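PDB 3K2G: resiniferatoxin-binding, phosphotriesterase-related protein from Rhodobacter sphaeroides 2.4.1, which binds two zinc ions in a TIM barrel of the phosphotriesterase family and probably hydrolyses phosphoric diesters. Local coordinates for residues Leu118-Ile121 / Ser122-Gly126; Glu187-Lys190 / Ser191-Ala195; Cys237-Asn240 / Pro241-Met244; Asp245-Tyr248 / Gln249-Ala253; Tyr319-Val322 / Thr323-Leu327. All blocks are in the same frame, centred on the assembly; numbering follows the deposited sequence.

Contact 1 of 5, residues Leu118-Ile121 / Ser122-Gly126; sequences LRRI and SAETG
Ile121 O is gripped twice by Thr125, whose hydroxyl OG1 donates to it over 2.7 Å and whose backbone N reaches it from the other face of the carbonyl plane at 2.9 Å. The hydroxyl comes in from above that plane, 36° out of it, because chi1 of 65° folds OG1 back between the backbone N and the carbonyl carbon, over the preceding turn. The methyl CG2 of Thr125 then runs alongside Ile121, 4.0 Å from its CG2. One turn of the same helix also carries the salt bridge of Arg120 and Glu124: NE of Arg120 donates to OE2 of Glu124 at 2.8 Å, near the guanidinium plane, on the syn side of the carboxylate but somewhat out of its plane, the two planes being 21° apart. This is an i to i+4 ion pair near the C-terminal end of helix 115-125, the helix of the beta-alpha-beta unit between strands 102-105 and 128-131. NH2 of Arg120 forms a second salt bridge, with Asp86 of helix 85-97. Ser122 OG lies 2.9 Å from Arg119 O and is also hydrogen-bonded to Asp20. Gly126, the first residue past the helix, has a positive phi, its N bonded to Ser122 O.

Contact 2 of 5, residues Glu187-Lys190 / Ser191-Ala195; sequences EEEK and SLRGA
Different first torsions bring Glu189 and Arg193 together: CG of Glu189 lies trans to its own N (chi1 -174°), whereas CG of Arg193 is swung back beside its N (chi1 -70°), leaning toward the preceding turn. The two chains then run side by side, pointing the same way, and CG of Arg193 passes 3.1 Å from the carbonyl O of Glu189. OE2 of Glu189 forms a salt bridge with NE of Arg193 at 3.3 Å, near the guanidinium plane, on the anti side of the carboxylate and somewhat out of its plane; NH2 of Arg193 adds a weak bond of 3.3 Å to the same oxygen. Carboxylate and guanidinium planes stand 78° apart, unlike a flat bidentate bridge. Beneath them run ordinary i to i+4 backbone bonds, such as Arg193 N to Glu189 O at 2.9 Å. The helix, 186-202, links strands 175-178 and 206-208, and Leu192 packs on both strands. Arg193 also forms salt bridges with Glu226 and Glu227, so its cation is shared among three carboxylates. The long bond to Glu189, between planes set steeply to each other, is probably a modest part of its electrostatic balance, with Glu227 the stronger partner.

Contact 3 of 5, residues Cys237-Asn240 / Pro241-Met244; sequences CHMN and PSHM. With ZN (zinc ion), chain J.
From CB of Met239, a selenomethionine, chi1 of -66° sets CG beside the backbone N; a bend at chi2 turns SE and one at chi3 turns CE, which rests 3.6 Å from OG of Ser242. That OG is also hydrogen-bonded to NE2 of Gln249 on helix 246-255. The same serine donates its backbone N to the carbonyl O of Met239 at 2.9 Å, from 38° above the carbonyl plane, closing a tight turn through Asn240 and Pro241. His243 N follows with a bond of 3.2 Å to Asn240 O, and that oxygen also lies at the edge of the His243 ring, 3.3 Å from CD2. A water bridges the turn by donating to Ser242 OG and probably to His238 O, each at 2.9 Å. At the start of the loop His238 binds zinc through NE2 at 2.3 Å; two waters, His209 and Glu177 also bind this zinc. ND1 of His238 is hydrogen-bonded to Asp262, a second-shell carboxylate which probably helps fix the rotation of the imidazole. The loop follows strand 234-236 and precedes helix 246-255, with Met239 lodged between strand 258-261 and that helix, and His243 touching helix 280-292.

Contact 4 of 5, residues Asp245-Tyr248 / Gln249-Ala253; sequences DPVY and QATLA
A CH-pi contact one turn apart joins Tyr248 and Leu252 in the first turns of helix 246-255, which connects strand 234-236 to strand 258-261 on the outside of the barrel. CD1 of Leu252 sits over the centre of one face of the Tyr248 ring, 3.7 Å from the centroid and only 11° off the ring normal. The tyrosine is turned to receive it by its chi1 of 173°, which sends CG away from the backbone N and lays the ring against the next turn. Its hydroxyl OH is hydrogen-bonded to Ala217 N, and Arg215 forms a cation-pi contact with the ring. On another side of the helix Thr251 OG1 lies between two carbonyls, 2.8 Å from Val247 O and 2.9 Å from Tyr248 O, and His218 NE2 is a further partner. The methyl CG2 of Thr251 meets CG1 of Val247 at 4.1 Å. Along this flank Val247 of a neighbouring subunit packs on Ala250, and Tyr295 of that subunit on Thr251. At the start, Asp245 is the N-cap: OD1 accepts from Tyr248 N over 3.3 Å, from well above the carboxylate plane, while OD2 forms a salt bridge with Arg215. A helix that covers the sheet and connects two neighbouring parallel strands forms the helical part of a beta-alpha-beta unit, the repeating element of TIM barrels.

Contact 5 of 5, residues Tyr319-Val322 / Thr323-Leu327; sequences YAFV and TKHFL
The chain enters helix 321-332 here, with Ala320 at the N-cap position, and widens within a turn. Lys324 N bonds to Ala320 O at 2.9 Å in the usual i to i+4 way. Phe321 O then takes two donors, His325 N at 2.7 Å and Phe326 N at 3.2 Å, and Leu327 N reaches back five residues to Val322 O at 3.0 Å, almost in line with the carbonyl bond. The two i to i+5 bonds, from Phe326 N and Leu327 N, mark a pi-type turn at 323-326. A water joins the preceding loop to the helix by donating to Tyr319 O and accepting from Thr323 N. In this family's TIM barrel the helix lies after strand 299-301, whose following loop carries the zinc ligand Asp304; Val322 N is hydrogen-bonded to His303 beside that ligand. Phe321 and His325 cross at about a right angle. CB of His325 lies over one face of the Phe321 ring, 4.0 Å from the centroid and offset toward the rim, and CD2 of His325 is 3.6 Å from CD1 of Phe321. Chi1 of -60° turns the imidazole back along Phe321, and the rings meet obliquely, with planes 36° apart. NE2 of His325 is hydrogen-bonded to Glu68 of a neighbouring subunit; the same carboxylate forms a salt bridge with NZ of Lys324. Gln71 of that subunit packs on both Phe321 and His325.

How the contacts relate
The five contacts follow one another along a single TIM-barrel chain. Contacts 1, 2 and 4 lie on helices of beta-alpha-beta units (115-125, 186-202 and 246-255), contact 5 at the start of helix 321-332, and contact 3 in the loop between strand 234-236 and helix 246-255. Only contacts 3 and 4 touch, with centres about 10 Å apart: Ser242 OG meets Gln249 NE2, tying the zinc-binding loop to its helix. Contacts 1 and 4 lie on opposite sides of the chain's centre, about 37 Å apart between centres. Contacts 4 and 5 face different neighbouring subunits, so helices 246-255 and 321-332 belong both to the barrel wall and to subunit interfaces, whereas no other chain touches contacts 1 to 3.

Contact 1 of 5, residues Leu118-Ile121 / Ser122-Gly126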
loop_
_atom_site.group_PDB
_atom_site.type_symbol
_atom_site.label_atom_id
_atom_site.label_comp_id
_atom_site.label_asym_id
_atom_site.label_seq_id
_atom_site.Cartn_x
_atom_site.Cartn_y
_atom_site.Cartn_z
ATOM N N LEU B 118 -13.932 8.613 -43.576
ATOM C CA LEU B 118 -14.227 7.376 -42.860
ATOM C C LEU B 118 -14.753 6.292 -43.801
ATOM O O LEU B 118 -14.354 5.133 -43.707
ATOM C CB LEU B 118 -15.250 7.630 -41.741
ATOM C CG LEU B 118 -14.819 8.519 -40.570
ATOM C CD1 LEU B 118 -15.866 8.457 -39.468
ATOM C CD2 LEU B 118 -13.467 8.051 -40.038
ATOM N N ARG B 119 -15.648 6.671 -44.709
ATOM C CA ARG B 119 -16.206 5.710 -45.653
ATOM C C ARG B 119 -15.143 5.148 -46.595
ATOM O O ARG B 119 -15.161 3.962 -46.935
ATOM C CB ARG B 119 -17.347 6.355 -46.446
ATOM C CG ARG B 119 -18.663 6.388 -45.675
ATOM C CD ARG B 119 -19.754 7.148 -46.412
ATOM N NE ARG B 119 -21.070 6.876 -45.833
ATOM C CZ ARG B 119 -22.206 7.440 -46.236
ATOM N NH1 ARG B 119 -22.200 8.322 -47.227
ATOM N NH2 ARG B 119 -23.354 7.109 -45.656
ATOM N N ARG B 120 -14.209 5.991 -47.017
ATOM C CA ARG B 120 -13.156 5.514 -47.902
ATOM C C ARG B 120 -12.290 4.531 -47.119
ATOM O O ARG B 120 -11.869 3.500 -47.645
ATOM C CB ARG B 120 -12.302 6.678 -48.412
ATOM C CG ARG B 120 -11.112 6.227 -49.246
ATOM C CD ARG B 120 -10.248 7.393 -49.686
ATOM N NE ARG B 120 -8.928 6.933 -50.112
ATOM C CZ ARG B 120 -7.903 7.733 -50.392
ATOM N NH1 ARG B 120 -8.035 9.050 -50.299
ATOM N NH2 ARG B 120 -6.739 7.212 -50.751
ATOM N N ILE B 121 -12.040 4.847 -45.852
ATOM C CA ILE B 121 -11.228 3.974 -45.014
ATOM C C ILE B 121 -11.919 2.628 -44.803
ATOM O O ILE B 121 -11.300 1.575 -44.952
ATOM C CB ILE B 121 -10.941 4.628 -43.646
ATOM C CG1 ILE B 121 -10.150 5.923 -43.858
ATOM C CG2 ILE B 121 -10.175 3.662 -42.759
ATOM C CD1 ILE B 121 -9.875 6.700 -42.594
ATOM N N SER B 122 -13.205 2.662 -44.468
ATOM C CA SER B 122 -13.948 1.426 -44.253
ATOM C C SER B 122 -14.025 0.640 -45.557
ATOM O O SER B 122 -13.909 -0.583 -45.563
ATOM C CB SER B 122 -15.363 1.722 -43.746
ATOM O OG SER B 122 -16.142 2.365 -44.739
ATOM N N ALA B 123 -14.212 1.350 -46.664
ATOM C CA ALA B 123 -14.305 0.698 -47.964
ATOM C C ALA B 123 -13.011 -0.014 -48.359
ATOM O O ALA B 123 -13.038 -1.170 -48.777
ATOM C CB ALA B 123 -14.691 1.713 -49.036
ATOM N N GLU B 124 -11.878 0.666 -48.209
ATOM C CA GLU B 124 -10.593 0.078 -48.585
ATOM C C GLU B 124 -9.968 -0.892 -47.587
ATOM O O GLU B 124 -9.123 -1.701 -47.966
ATOM C CB GLU B 124 -9.586 1.183 -48.903
ATOM C CG GLU B 124 -9.940 2.005 -50.129
ATOM C CD GLU B 124 -8.891 3.048 -50.444
ATOM O OE1 GLU B 124 -7.693 2.701 -50.423
ATOM O OE2 GLU B 124 -9.260 4.209 -50.722
ATOM N N THR B 125 -10.375 -0.828 -46.323
ATOM C CA THR B 125 -9.804 -1.718 -45.316
ATOM C C THR B 125 -10.709 -2.895 -44.984
ATOM O O THR B 125 -10.237 -3.936 -44.533
ATOM C CB THR B 125 -9.522 -0.975 -44.006
ATOM O OG1 THR B 125 -10.761 -0.546 -43.432
ATOM C CG2 THR B 125 -8.634 0.232 -44.261
ATOM N N GLY B 126 -12.009 -2.727 -45.207
ATOM C CA GLY B 126 -12.947 -3.790 -44.905
ATOM C C GLY B 126 -13.311 -3.775 -43.435
ATOM O O GLY B 126 -14.034 -4.640 -42.952
#

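Contact 2 of 5, residues Glu187-Lys190 / Ser191-Ala195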
loop_
_atom_site.group_PDB
_atom_site.type_symbol
_atom_site.label_atom_id
_atom_site.label_comp_id
_atom_site.label_asym_id
_atom_site.label_seq_id
_atom_site.Cartn_x
_atom_site.Cartn_y
_atom_site.Cartn_z
ATOM N N GLU B 187 -19.526 26.195 -20.713
ATOM C CA GLU B 187 -19.754 25.794 -22.094
ATOM C C GLU B 187 -19.674 24.276 -22.223
ATOM O O GLU B 187 -20.492 23.654 -22.899
ATOM C CB GLU B 187 -18.712 26.438 -23.017
ATOM C CG GLU B 187 -18.671 27.968 -22.971
ATOM C CD GLU B 187 -18.168 28.527 -21.639
ATOM O OE1 GLU B 187 -17.003 28.254 -21.270
ATOM O OE2 GLU B 187 -18.938 29.245 -20.962
ATOM N N GLU B 188 -18.681 23.681 -21.572
ATOM C CA GLU B 188 -18.506 22.238 -21.630
ATOM C C GLU B 188 -19.670 21.546 -20.926
ATOM O O GLU B 188 -20.111 20.475 -21.351
ATOM C CB GLU B 188 -17.166 21.854 -20.996
ATOM C CG GLU B 188 -15.996 22.605 -21.623
ATOM C CD GLU B 188 -14.673 22.330 -20.950
ATOM O OE1 GLU B 188 -14.658 22.125 -19.721
ATOM O OE2 GLU B 188 -13.643 22.338 -21.652
ATOM N N GLU B 189 -20.171 22.168 -19.862
ATOM C CA GLU B 189 -21.299 21.624 -19.112
ATOM C C GLU B 189 -22.547 21.646 -19.988
ATOM O O GLU B 189 -23.325 20.689 -20.002
ATOM C CB GLU B 189 -21.559 22.444 -17.846
ATOM C CG GLU B 189 -22.628 21.837 -16.946
ATOM C CD GLU B 189 -22.880 22.649 -15.686
ATOM O OE1 GLU B 189 -21.920 22.887 -14.923
ATOM O OE2 GLU B 189 -24.043 23.041 -15.453
ATOM N N LYS B 190 -22.734 22.752 -20.707
ATOM C CA LYS B 190 -23.876 22.903 -21.605
ATOM C C LYS B 190 -23.763 21.849 -22.695
ATOM O O LYS B 190 -24.745 21.212 -23.072
ATOM C CB LYS B 190 -23.874 24.289 -22.250
ATOM C CG LYS B 190 -25.067 24.548 -23.171
ATOM C CD LYS B 190 -24.899 25.849 -23.943
ATOM C CE LYS B 190 -23.714 25.772 -24.893
ATOM N NZ LYS B 190 -23.428 27.072 -25.553
ATOM N N SER B 191 -22.549 21.680 -23.204
ATOM C CA SER B 191 -22.284 20.701 -24.242
ATOM C C SER B 191 -22.665 19.303 -23.757
ATOM O O SER B 191 -23.357 18.561 -24.455
ATOM C CB SER B 191 -20.799 20.730 -24.612
ATOM O OG SER B 191 -20.463 19.656 -25.470
ATOM N N LEU B 192 -22.210 18.953 -22.558
ATOM C CA LEU B 192 -22.494 17.642 -21.985
ATOM C C LEU B 192 -23.979 17.429 -21.711
ATOM O O LEU B 192 -24.490 16.325 -21.889
ATOM C CB LEU B 192 -21.698 17.439 -20.692
ATOM C CG LEU B 192 -21.853 16.053 -20.048
ATOM C CD1 LEU B 192 -21.445 14.978 -21.044
ATOM C CD2 LEU B 192 -21.009 15.963 -18.787
ATOM N N ARG B 193 -24.666 18.478 -21.266
ATOM C CA ARG B 193 -26.097 18.381 -20.993
ATOM C C ARG B 193 -26.852 18.120 -22.294
ATOM O O ARG B 193 -27.775 17.306 -22.333
ATOM C CB ARG B 193 -26.613 19.664 -20.334
ATOM C CG ARG B 193 -26.126 19.872 -18.903
ATOM C CD ARG B 193 -26.791 21.084 -18.260
ATOM N NE ARG B 193 -26.395 21.275 -16.865
ATOM C CZ ARG B 193 -26.717 20.452 -15.869
ATOM N NH1 ARG B 193 -27.444 19.370 -16.101
ATOM N NH2 ARG B 193 -26.305 20.709 -14.637
ATOM N N GLY B 194 -26.447 18.802 -23.360
ATOM C CA GLY B 194 -27.094 18.607 -24.646
ATOM C C GLY B 194 -26.837 17.197 -25.152
ATOM O O GLY B 194 -27.704 16.571 -25.769
ATOM N N ALA B 195 -25.638 16.690 -24.887
ATOM C CA ALA B 195 -25.283 15.346 -25.313
ATOM C C ALA B 195 -26.113 14.312 -24.549
ATOM O O ALA B 195 -26.595 13.344 -25.134
ATOM C CB ALA B 195 -23.797 15.099 -25.089
#

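Contact 3 of 5, residues Cys237-Asn240 / Pro241-Met244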
loop_
_atom_site.group_PDB
_atom_site.type_symbol
_atom_site.label_atom_id
_atom_site.label_comp_id
_atom_site.label_asym_id
_atom_site.label_seq_id
_atom_site.Cartn_x
_atom_site.Cartn_y
_atom_site.Cartn_z
ATOM N N CYS B 237 -13.951 8.084 -20.856
ATOM C CA CYS B 237 -12.648 7.971 -21.521
ATOM C C CYS B 237 -11.439 8.331 -20.676
ATOM O O CYS B 237 -11.541 9.047 -19.680
ATOM C CB CYS B 237 -12.605 8.863 -22.765
ATOM S SG CYS B 237 -13.850 8.509 -24.030
ATOM N N HIS B 238 -10.288 7.826 -21.105
ATOM C CA HIS B 238 -9.011 8.127 -20.462
ATOM C C HIS B 238 -8.908 7.767 -18.987
ATOM O O HIS B 238 -8.519 8.585 -18.153
ATOM C CB HIS B 238 -8.705 9.609 -20.674
ATOM C CG HIS B 238 -8.988 10.074 -22.071
ATOM N ND1 HIS B 238 -8.666 9.319 -23.179
ATOM C CD2 HIS B 238 -9.571 11.204 -22.539
ATOM C CE1 HIS B 238 -9.039 9.965 -24.271
ATOM N NE2 HIS B 238 -9.591 11.111 -23.910
HETATM N N MSE B 239 -9.231 6.523 -18.670
HETATM C CA MSE B 239 -9.158 6.069 -17.289
HETATM C C MSE B 239 -7.738 5.704 -16.861
HETATM O O MSE B 239 -7.431 5.700 -15.673
HETATM C CB MSE B 239 -10.077 4.870 -17.096
HETATM C CG MSE B 239 -11.556 5.226 -17.260
HETATM SE SE MSE B 239 -12.117 6.686 -16.111
HETATM C CE MSE B 239 -11.766 5.826 -14.411
ATOM N N ASN B 240 -6.876 5.414 -17.836
ATOM C CA ASN B 240 -5.492 5.017 -17.570
ATOM C C ASN B 240 -4.758 5.768 -16.458
ATOM O O ASN B 240 -4.180 5.145 -15.574
ATOM C CB ASN B 240 -4.653 5.105 -18.851
ATOM C CG ASN B 240 -5.162 4.193 -19.949
ATOM O OD1 ASN B 240 -4.478 3.254 -20.366
ATOM N ND2 ASN B 240 -6.366 4.466 -20.426
ATOM N N PRO B 241 -4.763 7.111 -16.490
ATOM C CA PRO B 241 -4.074 7.907 -15.468
ATOM C C PRO B 241 -4.542 7.754 -14.024
ATOM O O PRO B 241 -3.812 8.115 -13.103
ATOM C CB PRO B 241 -4.246 9.343 -15.967
ATOM C CG PRO B 241 -4.373 9.177 -17.461
ATOM C CD PRO B 241 -5.290 7.986 -17.555
ATOM N N SER B 242 -5.753 7.243 -13.816
ATOM C CA SER B 242 -6.262 7.076 -12.459
ATOM C C SER B 242 -6.166 5.632 -11.981
ATOM O O SER B 242 -6.865 5.223 -11.051
ATOM C CB SER B 242 -7.711 7.584 -12.358
ATOM O OG SER B 242 -8.578 6.930 -13.272
ATOM N N HIS B 243 -5.276 4.869 -12.611
ATOM C CA HIS B 243 -5.056 3.467 -12.268
ATOM C C HIS B 243 -4.693 3.257 -10.798
ATOM O O HIS B 243 -4.942 2.190 -10.244
ATOM C CB HIS B 243 -3.929 2.894 -13.124
ATOM C CG HIS B 243 -2.576 3.437 -12.777
ATOM N ND1 HIS B 243 -1.794 2.904 -11.774
ATOM C CD2 HIS B 243 -1.877 4.481 -13.286
ATOM C CE1 HIS B 243 -0.671 3.595 -11.681
ATOM N NE2 HIS B 243 -0.696 4.556 -12.588
HETATM N N MSE B 244 -4.094 4.272 -10.182
HETATM C CA MSE B 244 -3.671 4.192 -8.781
HETATM C C MSE B 244 -4.744 4.615 -7.788
HETATM O O MSE B 244 -4.466 4.787 -6.601
HETATM C CB MSE B 244 -2.412 5.041 -8.540
HETATM C CG MSE B 244 -2.006 5.974 -9.674
HETATM SE SE MSE B 244 -3.274 7.406 -10.110
HETATM C CE MSE B 244 -2.703 8.766 -8.790
HETATM ZN ZN ZN J . -10.093 12.716 -25.476
HETATM O O HOH W 1 -8.573 8.942 -15.314
HETATM O O HOH W 2 -8.925 11.802 -27.001
HETATM O O HOH W 3 -7.793 13.411 -25.321
#

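Contact 4 of 5, residues Asp245-Tyr248 / Gln249-Ala253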
loop_
_atom_site.group_PDB
_atom_site.type_symbol
_atom_site.label_atom_id
_atom_site.label_comp_id
_atom_site.label_asym_id
_atom_site.label_seq_id
_atom_site.Cartn_x
_atom_site.Cartn_y
_atom_site.Cartn_z
ATOM N N ASP B 245 -5.966 4.778 -8.276
ATOM C CA ASP B 245 -7.079 5.182 -7.433
ATOM C C ASP B 245 -8.196 4.149 -7.635
ATOM O O ASP B 245 -9.227 4.451 -8.229
ATOM C CB ASP B 245 -7.552 6.584 -7.855
ATOM C CG ASP B 245 -8.443 7.241 -6.820
ATOM O OD1 ASP B 245 -9.003 6.516 -5.972
ATOM O OD2 ASP B 245 -8.594 8.483 -6.862
ATOM N N PRO B 246 -7.998 2.913 -7.139
ATOM C CA PRO B 246 -8.995 1.843 -7.283
ATOM C C PRO B 246 -10.399 2.137 -6.751
ATOM O O PRO B 246 -11.391 1.663 -7.313
ATOM C CB PRO B 246 -8.333 0.653 -6.584
ATOM C CG PRO B 246 -7.441 1.302 -5.569
ATOM C CD PRO B 246 -6.846 2.448 -6.348
ATOM N N VAL B 247 -10.491 2.902 -5.668
ATOM C CA VAL B 247 -11.799 3.237 -5.119
ATOM C C VAL B 247 -12.553 4.084 -6.146
ATOM O O VAL B 247 -13.704 3.810 -6.478
ATOM C CB VAL B 247 -11.659 4.004 -3.781
ATOM C CG1 VAL B 247 -13.016 4.557 -3.339
ATOM C CG2 VAL B 247 -11.097 3.068 -2.716
ATOM N N TYR B 248 -11.885 5.114 -6.650
ATOM C CA TYR B 248 -12.458 6.000 -7.655
ATOM C C TYR B 248 -12.937 5.189 -8.857
ATOM O O TYR B 248 -14.101 5.263 -9.240
ATOM C CB TYR B 248 -11.395 7.008 -8.094
ATOM C CG TYR B 248 -11.764 7.906 -9.258
ATOM C CD1 TYR B 248 -12.709 8.923 -9.117
ATOM C CD2 TYR B 248 -11.090 7.798 -10.478
ATOM C CE1 TYR B 248 -12.965 9.818 -10.154
ATOM C CE2 TYR B 248 -11.340 8.690 -11.524
ATOM C CZ TYR B 248 -12.275 9.699 -11.353
ATOM O OH TYR B 248 -12.501 10.600 -12.371
ATOM N N GLN B 249 -12.047 4.391 -9.441
ATOM C CA GLN B 249 -12.422 3.606 -10.611
ATOM C C GLN B 249 -13.534 2.597 -10.359
ATOM O O GLN B 249 -14.461 2.486 -11.165
ATOM C CB GLN B 249 -11.201 2.889 -11.194
ATOM C CG GLN B 249 -10.083 3.847 -11.597
ATOM C CD GLN B 249 -9.096 3.238 -12.580
ATOM O OE1 GLN B 249 -8.738 2.068 -12.471
ATOM N NE2 GLN B 249 -8.634 4.049 -13.540
ATOM N N ALA B 250 -13.450 1.865 -9.252
ATOM C CA ALA B 250 -14.462 0.861 -8.938
ATOM C C ALA B 250 -15.832 1.477 -8.671
ATOM O O ALA B 250 -16.853 0.940 -9.100
ATOM C CB ALA B 250 -14.015 0.017 -7.727
ATOM N N THR B 251 -15.862 2.608 -7.974
ATOM C CA THR B 251 -17.137 3.241 -7.668
ATOM C C THR B 251 -17.820 3.781 -8.918
ATOM O O THR B 251 -19.049 3.881 -8.974
ATOM C CB THR B 251 -16.971 4.363 -6.625
ATOM O OG1 THR B 251 -15.964 5.281 -7.057
ATOM C CG2 THR B 251 -16.586 3.764 -5.276
ATOM N N LEU B 252 -17.018 4.127 -9.925
ATOM C CA LEU B 252 -17.551 4.615 -11.187
ATOM C C LEU B 252 -18.141 3.428 -11.920
ATOM O O LEU B 252 -19.219 3.526 -12.506
ATOM C CB LEU B 252 -16.442 5.236 -12.035
ATOM C CG LEU B 252 -15.916 6.565 -11.496
ATOM C CD1 LEU B 252 -14.607 6.917 -12.206
ATOM C CD2 LEU B 252 -16.970 7.649 -11.702
ATOM N N ALA B 253 -17.434 2.301 -11.875
ATOM C CA ALA B 253 -17.902 1.093 -12.536
ATOM C C ALA B 253 -19.213 0.639 -11.902
ATOM O O ALA B 253 -20.141 0.238 -12.604
ATOM C CB ALA B 253 -16.853 -0.010 -12.424
#

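Contact 5 of 5, residues Tyr319-Val322 / Thr323-Leu327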
loop_
_atom_site.group_PDB
_atom_site.type_symbol
_atom_site.label_atom_id
_atom_site.label_comp_id
_atom_site.label_asym_id
_atom_site.label_seq_id
_atom_site.Cartn_x
_atom_site.Cartn_y
_atom_site.Cartn_z
ATOM N N TYR B 319 -2.487 0.744 -34.719
ATOM C CA TYR B 319 -3.811 0.289 -34.281
ATOM C C TYR B 319 -3.883 -1.195 -33.935
ATOM O O TYR B 319 -4.939 -1.672 -33.527
ATOM C CB TYR B 319 -4.863 0.558 -35.369
ATOM C CG TYR B 319 -5.023 2.002 -35.773
ATOM C CD1 TYR B 319 -5.597 2.934 -34.909
ATOM C CD2 TYR B 319 -4.571 2.448 -37.018
ATOM C CE1 TYR B 319 -5.716 4.280 -35.274
ATOM C CE2 TYR B 319 -4.681 3.788 -37.389
ATOM C CZ TYR B 319 -5.252 4.696 -36.515
ATOM O OH TYR B 319 -5.352 6.017 -36.881
ATOM N N ALA B 320 -2.787 -1.931 -34.101
ATOM C CA ALA B 320 -2.804 -3.363 -33.797
ATOM C C ALA B 320 -2.043 -3.718 -32.523
ATOM O O ALA B 320 -1.867 -4.893 -32.202
ATOM C CB ALA B 320 -2.234 -4.152 -34.974
ATOM N N PHE B 321 -1.608 -2.697 -31.795
ATOM C CA PHE B 321 -0.838 -2.890 -30.573
ATOM C C PHE B 321 -1.631 -3.547 -29.438
ATOM O O PHE B 321 -1.166 -4.495 -28.814
ATOM C CB PHE B 321 -0.278 -1.540 -30.113
ATOM C CG PHE B 321 0.664 -1.640 -28.952
ATOM C CD1 PHE B 321 1.980 -2.056 -29.140
ATOM C CD2 PHE B 321 0.234 -1.329 -27.666
ATOM C CE1 PHE B 321 2.854 -2.163 -28.063
ATOM C CE2 PHE B 321 1.097 -1.434 -26.582
ATOM C CZ PHE B 321 2.412 -1.850 -26.782
ATOM N N VAL B 322 -2.828 -3.042 -29.163
ATOM C CA VAL B 322 -3.637 -3.616 -28.096
ATOM C C VAL B 322 -3.818 -5.114 -28.312
ATOM O O VAL B 322 -3.583 -5.915 -27.405
ATOM C CB VAL B 322 -5.017 -2.931 -28.017
ATOM C CG1 VAL B 322 -5.977 -3.759 -27.164
ATOM C CG2 VAL B 322 -4.861 -1.547 -27.408
ATOM N N THR B 323 -4.205 -5.479 -29.530
ATOM C CA THR B 323 -4.441 -6.874 -29.893
ATOM C C THR B 323 -3.206 -7.761 -29.901
ATOM O O THR B 323 -3.231 -8.879 -29.390
ATOM C CB THR B 323 -5.069 -6.987 -31.296
ATOM O OG1 THR B 323 -6.279 -6.225 -31.345
ATOM C CG2 THR B 323 -5.384 -8.437 -31.616
ATOM N N LYS B 324 -2.127 -7.261 -30.492
ATOM C CA LYS B 324 -0.903 -8.039 -30.613
ATOM C C LYS B 324 -0.001 -8.042 -29.385
ATOM O O LYS B 324 0.663 -9.040 -29.096
ATOM C CB LYS B 324 -0.108 -7.535 -31.821
ATOM C CG LYS B 324 0.992 -8.480 -32.290
ATOM C CD LYS B 324 1.973 -7.781 -33.228
ATOM C CE LYS B 324 1.279 -7.125 -34.408
ATOM N NZ LYS B 324 2.281 -6.454 -35.283
ATOM N N HIS B 325 0.014 -6.945 -28.643
ATOM C CA HIS B 325 0.906 -6.870 -27.502
ATOM C C HIS B 325 0.277 -6.721 -26.122
ATOM O O HIS B 325 0.744 -7.341 -25.171
ATOM C CB HIS B 325 1.925 -5.759 -27.762
ATOM C CG HIS B 325 2.753 -5.988 -28.990
ATOM N ND1 HIS B 325 3.761 -6.927 -29.045
ATOM C CD2 HIS B 325 2.703 -5.423 -30.219
ATOM C CE1 HIS B 325 4.298 -6.929 -30.252
ATOM N NE2 HIS B 325 3.673 -6.026 -30.984
ATOM N N PHE B 326 -0.779 -5.928 -25.996
ATOM C CA PHE B 326 -1.381 -5.764 -24.683
ATOM C C PHE B 326 -2.154 -6.996 -24.207
ATOM O O PHE B 326 -2.042 -7.374 -23.041
ATOM C CB PHE B 326 -2.281 -4.522 -24.634
ATOM C CG PHE B 326 -2.701 -4.139 -23.234
ATOM C CD1 PHE B 326 -1.749 -3.820 -22.266
ATOM C CD2 PHE B 326 -4.047 -4.110 -22.879
ATOM C CE1 PHE B 326 -2.139 -3.481 -20.961
ATOM C CE2 PHE B 326 -4.444 -3.776 -21.587
ATOM C CZ PHE B 326 -3.492 -3.461 -20.625
ATOM N N LEU B 327 -2.924 -7.632 -25.085
ATOM C CA LEU B 327 -3.677 -8.815 -24.667
ATOM C C LEU B 327 -2.709 -9.830 -24.045
ATOM O O LEU B 327 -2.960 -10.346 -22.957
ATOM C CB LEU B 327 -4.458 -9.410 -25.851
ATOM C CG LEU B 327 -5.487 -8.449 -26.484
ATOM C CD1 LEU B 327 -6.337 -9.194 -27.508
ATOM C CD2 LEU B 327 -6.385 -7.838 -25.413
HETATM O O HOH W 4 -5.193 -3.641 -31.496
#